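PDB 3III: CocE/NonD family hydrolase from Staphylococcus aureus subsp. aureus COL, which is probably a serine hydrolase of the alpha/beta-hydrolase class, related to cocaine esterase and X-Pro dipeptidyl-peptidases, that cleaves ester or amide bonds. Local coordinates for residues 416-421 / 485-490. Sequence-based numbering, arbitrary orientation.
Sequences STKDSD and SQDEIV
Lys-418 runs its aliphatic stem alongside the carboxylate of Asp-487, the two side chains pointing the same way, with CG of Lys-418 3.2 Å from OD1 of Asp-487. The ammonium does not close a salt bridge: Lys-418 NZ stays 5.8 Å from Asp-487 OD2, a separation that probably gives only a weak, solvent-screened attraction. The backbone of Asp-487 also takes part, its N donating to Thr-417 O at 3.1 Å, nearly straight at the hydrogen (164°) but reaching the oxygen from above the carbonyl plane. Gln-486 meets the backbone of Lys-418, its CG 3.3 Å from Lys-418 O; with CG anti to the carbonyl carbon (chi1 -70°), its extended chain holds amide OE1 and NE2 farther off, each 4.0 Å from Lys-418 O.

Ser-416, small enough to sit buried in strand 408-417, turns its CB against Glu-488 O and Ile-489 CG1. Its OG bonds to Tyr-545 OH and to a water. A second water accepts from Thr-417 N and lies among the carbonyl oxygens of Ser-485 and Glu-488, between the Val-490 to Val-415 pairing and the Asp-487 N to Thr-417 O bond.

Residues 485-488 form a type II beta turn closed by Glu-488 N to Ser-485 O. Asp-487 takes its left-handed third position (phi 62°), which Asp tolerates better than most non-glycine residues. Glu-488 braces the turn, its OE1 accepting from Ser-485 N at 2.7 Å. Here two antiparallel strands, 408-417 and 490-503, diverge into loops joined by a direct bond and an ordered water, in the jelly-roll beta-sandwich characteristic of the C-terminal non-catalytic domain of CocE-type hydrolases.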
ATOM      1  N   SER A 416       6.985 -15.848 -26.498  1.00  8.83           N
ATOM      2  CA  SER A 416       6.142 -15.821 -27.665  1.00  9.32           C
ATOM      3  C   SER A 416       4.894 -16.656 -27.431  1.00 10.20           C
ATOM      4  O   SER A 416       4.850 -17.446 -26.529  1.00  9.29           O
ATOM      5  CB  SER A 416       6.841 -16.391 -28.894  1.00  9.71           C
ATOM      6  OG  SER A 416       6.944 -17.804 -28.790  1.00 10.48           O
ATOM      7  N   THR A 417       3.908 -16.508 -28.314  1.00 11.74           N
ATOM      8  CA  THR A 417       2.640 -17.222 -28.227  1.00 12.81           C
ATOM      9  C   THR A 417       2.148 -17.440 -29.679  1.00 13.95           C
ATOM     10  O   THR A 417       2.488 -16.705 -30.602  1.00 13.21           O
ATOM     11  CB  THR A 417       1.565 -16.461 -27.375  1.00 13.58           C
ATOM     12  OG1 THR A 417       0.358 -17.229 -27.304  1.00 17.10           O
ATOM     13  CG2 THR A 417       1.227 -15.072 -27.985  1.00 10.47           C
ATOM     14  N   LYS A 418       1.410 -18.516 -29.872  1.00 15.45           N
ATOM     15  CA  LYS A 418       0.918 -18.864 -31.162  1.00 16.84           C
ATOM     16  C   LYS A 418      -0.560 -18.608 -31.339  1.00 16.58           C
ATOM     17  O   LYS A 418      -0.990 -18.311 -32.464  1.00 15.86           O
ATOM     18  CB  LYS A 418       1.194 -20.329 -31.424  1.00 17.47           C
ATOM     19  CG  LYS A 418       2.108 -20.507 -32.560  1.00 22.50           C
ATOM     20  CD  LYS A 418       2.512 -21.981 -32.757  1.00 26.74           C
ATOM     21  CE  LYS A 418       1.331 -22.850 -33.166  1.00 30.83           C
ATOM     22  NZ  LYS A 418       1.597 -24.314 -32.874  1.00 34.50           N
ATOM     23  N   ASP A 419      -1.340 -18.769 -30.273  1.00 15.78           N
ATOM     24  CA  ASP A 419      -2.804 -18.776 -30.373  1.00 16.74           C
ATOM     25  C   ASP A 419      -3.489 -17.496 -29.997  1.00 16.69           C
ATOM     26  O   ASP A 419      -4.725 -17.432 -30.028  1.00 17.40           O
ATOM     27  CB  ASP A 419      -3.394 -19.849 -29.472  1.00 17.45           C
ATOM     28  CG  ASP A 419      -3.080 -21.242 -29.928  1.00 19.89           C
ATOM     29  OD1 ASP A 419      -2.490 -21.432 -31.019  1.00 23.34           O
ATOM     30  OD2 ASP A 419      -3.463 -22.159 -29.168  1.00 24.77           O
ATOM     31  N   SER A 420      -2.722 -16.482 -29.619  1.00 15.34           N
ATOM     32  CA  SER A 420      -3.295 -15.203 -29.212  1.00 14.44           C
ATOM     33  C   SER A 420      -2.379 -14.136 -29.757  1.00 13.32           C
ATOM     34  O   SER A 420      -1.285 -14.452 -30.211  1.00 14.07           O
ATOM     35  CB  SER A 420      -3.330 -15.136 -27.696  1.00 14.44           C
ATOM     36  OG  SER A 420      -4.177 -14.118 -27.243  1.00 15.17           O
ATOM     37  N   ASP A 421      -2.812 -12.883 -29.708  1.00 11.80           N
ATOM     38  CA  ASP A 421      -1.951 -11.775 -30.067  1.00 10.44           C
ATOM     39  C   ASP A 421      -1.460 -11.008 -28.829  1.00 10.01           C
ATOM     40  O   ASP A 421      -0.995  -9.887 -28.946  1.00  8.67           O
ATOM     41  CB  ASP A 421      -2.657 -10.825 -31.019  1.00 11.31           C
ATOM     42  CG  ASP A 421      -3.804 -10.079 -30.373  1.00 12.29           C
ATOM     43  OD1 ASP A 421      -4.263 -10.399 -29.236  1.00 14.77           O
ATOM     44  OD2 ASP A 421      -4.295  -9.174 -31.054  1.00 19.73           O
ATOM     45  N   SER A 485       2.521 -11.026 -33.176  1.00 12.49           N
ATOM     46  CA  SER A 485       2.306 -11.992 -34.271  1.00 13.79           C
ATOM     47  C   SER A 485       2.621 -13.427 -33.845  1.00 14.48           C
ATOM     48  O   SER A 485       3.361 -13.669 -32.874  1.00 13.61           O
ATOM     49  CB  SER A 485       3.179 -11.665 -35.471  1.00 13.83           C
ATOM     50  OG  SER A 485       2.931 -10.366 -35.929  1.00 16.81           O
ATOM     51  N   GLN A 486       2.060 -14.395 -34.560  1.00 14.05           N
ATOM     52  CA  GLN A 486       2.403 -15.788 -34.257  1.00 15.46           C
ATOM     53  C   GLN A 486       3.905 -15.984 -34.206  1.00 14.73           C
ATOM     54  O   GLN A 486       4.640 -15.609 -35.135  1.00 12.96           O
ATOM     55  CB  GLN A 486       1.802 -16.773 -35.264  1.00 15.74           C
ATOM     56  CG  GLN A 486       0.314 -16.874 -35.115  1.00 18.41           C
ATOM     57  CD  GLN A 486      -0.284 -17.941 -35.957  1.00 23.79           C
ATOM     58  OE1 GLN A 486       0.335 -18.987 -36.220  1.00 27.77           O
ATOM     59  NE2 GLN A 486      -1.491 -17.683 -36.431  1.00 26.57           N
ATOM     60  N   ASP A 487       4.344 -16.544 -33.079  1.00 15.34           N
ATOM     61  CA  ASP A 487       5.750 -16.862 -32.844  1.00 15.83           C
ATOM     62  C   ASP A 487       6.721 -15.664 -32.846  1.00 15.41           C
ATOM     63  O   ASP A 487       7.941 -15.866 -32.877  1.00 15.54           O
ATOM     64  CB  ASP A 487       6.192 -17.963 -33.808  1.00 16.79           C
ATOM     65  CG  ASP A 487       5.440 -19.263 -33.557  1.00 19.21           C
ATOM     66  OD1 ASP A 487       5.101 -19.540 -32.380  1.00 20.23           O
ATOM     67  OD2 ASP A 487       5.132 -19.982 -34.520  1.00 19.76           O
ATOM     68  N   GLU A 488       6.188 -14.434 -32.788  1.00 13.69           N
ATOM     69  CA  GLU A 488       7.018 -13.278 -32.500  1.00 12.61           C
ATOM     70  C   GLU A 488       7.567 -13.433 -31.087  1.00 11.53           C
ATOM     71  O   GLU A 488       6.806 -13.431 -30.136  1.00  9.83           O
ATOM     72  CB  GLU A 488       6.211 -12.008 -32.588  1.00 13.37           C
ATOM     73  CG  GLU A 488       7.009 -10.743 -32.567  1.00 12.70           C
ATOM     74  CD  GLU A 488       6.100  -9.544 -32.595  1.00 14.61           C
ATOM     75  OE1 GLU A 488       4.884  -9.671 -32.891  1.00 14.93           O
ATOM     76  OE2 GLU A 488       6.608  -8.459 -32.322  1.00 15.30           O
ATOM     77  N   ILE A 489       8.885 -13.588 -30.991  1.00 10.02           N
ATOM     78  CA  ILE A 489       9.591 -13.670 -29.742  1.00 10.20           C
ATOM     79  C   ILE A 489      10.024 -12.279 -29.255  1.00  9.56           C
ATOM     80  O   ILE A 489      10.795 -11.586 -29.952  1.00  9.45           O
ATOM     81  CB  ILE A 489      10.861 -14.531 -29.915  1.00  9.30           C
ATOM     82  CG1 ILE A 489      10.474 -15.944 -30.363  1.00 12.36           C
ATOM     83  CG2 ILE A 489      11.657 -14.600 -28.651  1.00  9.78           C
ATOM     84  CD1 ILE A 489      11.679 -16.797 -30.830  1.00 11.27           C
ATOM     85  N   VAL A 490       9.558 -11.872 -28.065  1.00  9.08           N
ATOM     86  CA  VAL A 490       9.846 -10.506 -27.563  1.00  7.85           C
ATOM     87  C   VAL A 490      10.453 -10.533 -26.154  1.00  8.13           C
ATOM     88  O   VAL A 490      10.199 -11.508 -25.369  1.00  8.38           O
ATOM     89  CB  VAL A 490       8.594  -9.632 -27.617  1.00  7.59           C
ATOM     90  CG1 VAL A 490       8.008  -9.582 -29.075  1.00  6.51           C
ATOM     91  CG2 VAL A 490       7.567 -10.137 -26.634  1.00  4.63           C
TER
HETATM   92  O   HOH W   1       4.908 -18.989 -30.014  0.50  2.00           O
HETATM   93  O   HOH W   2       4.215 -14.142 -29.984  1.00  8.78           O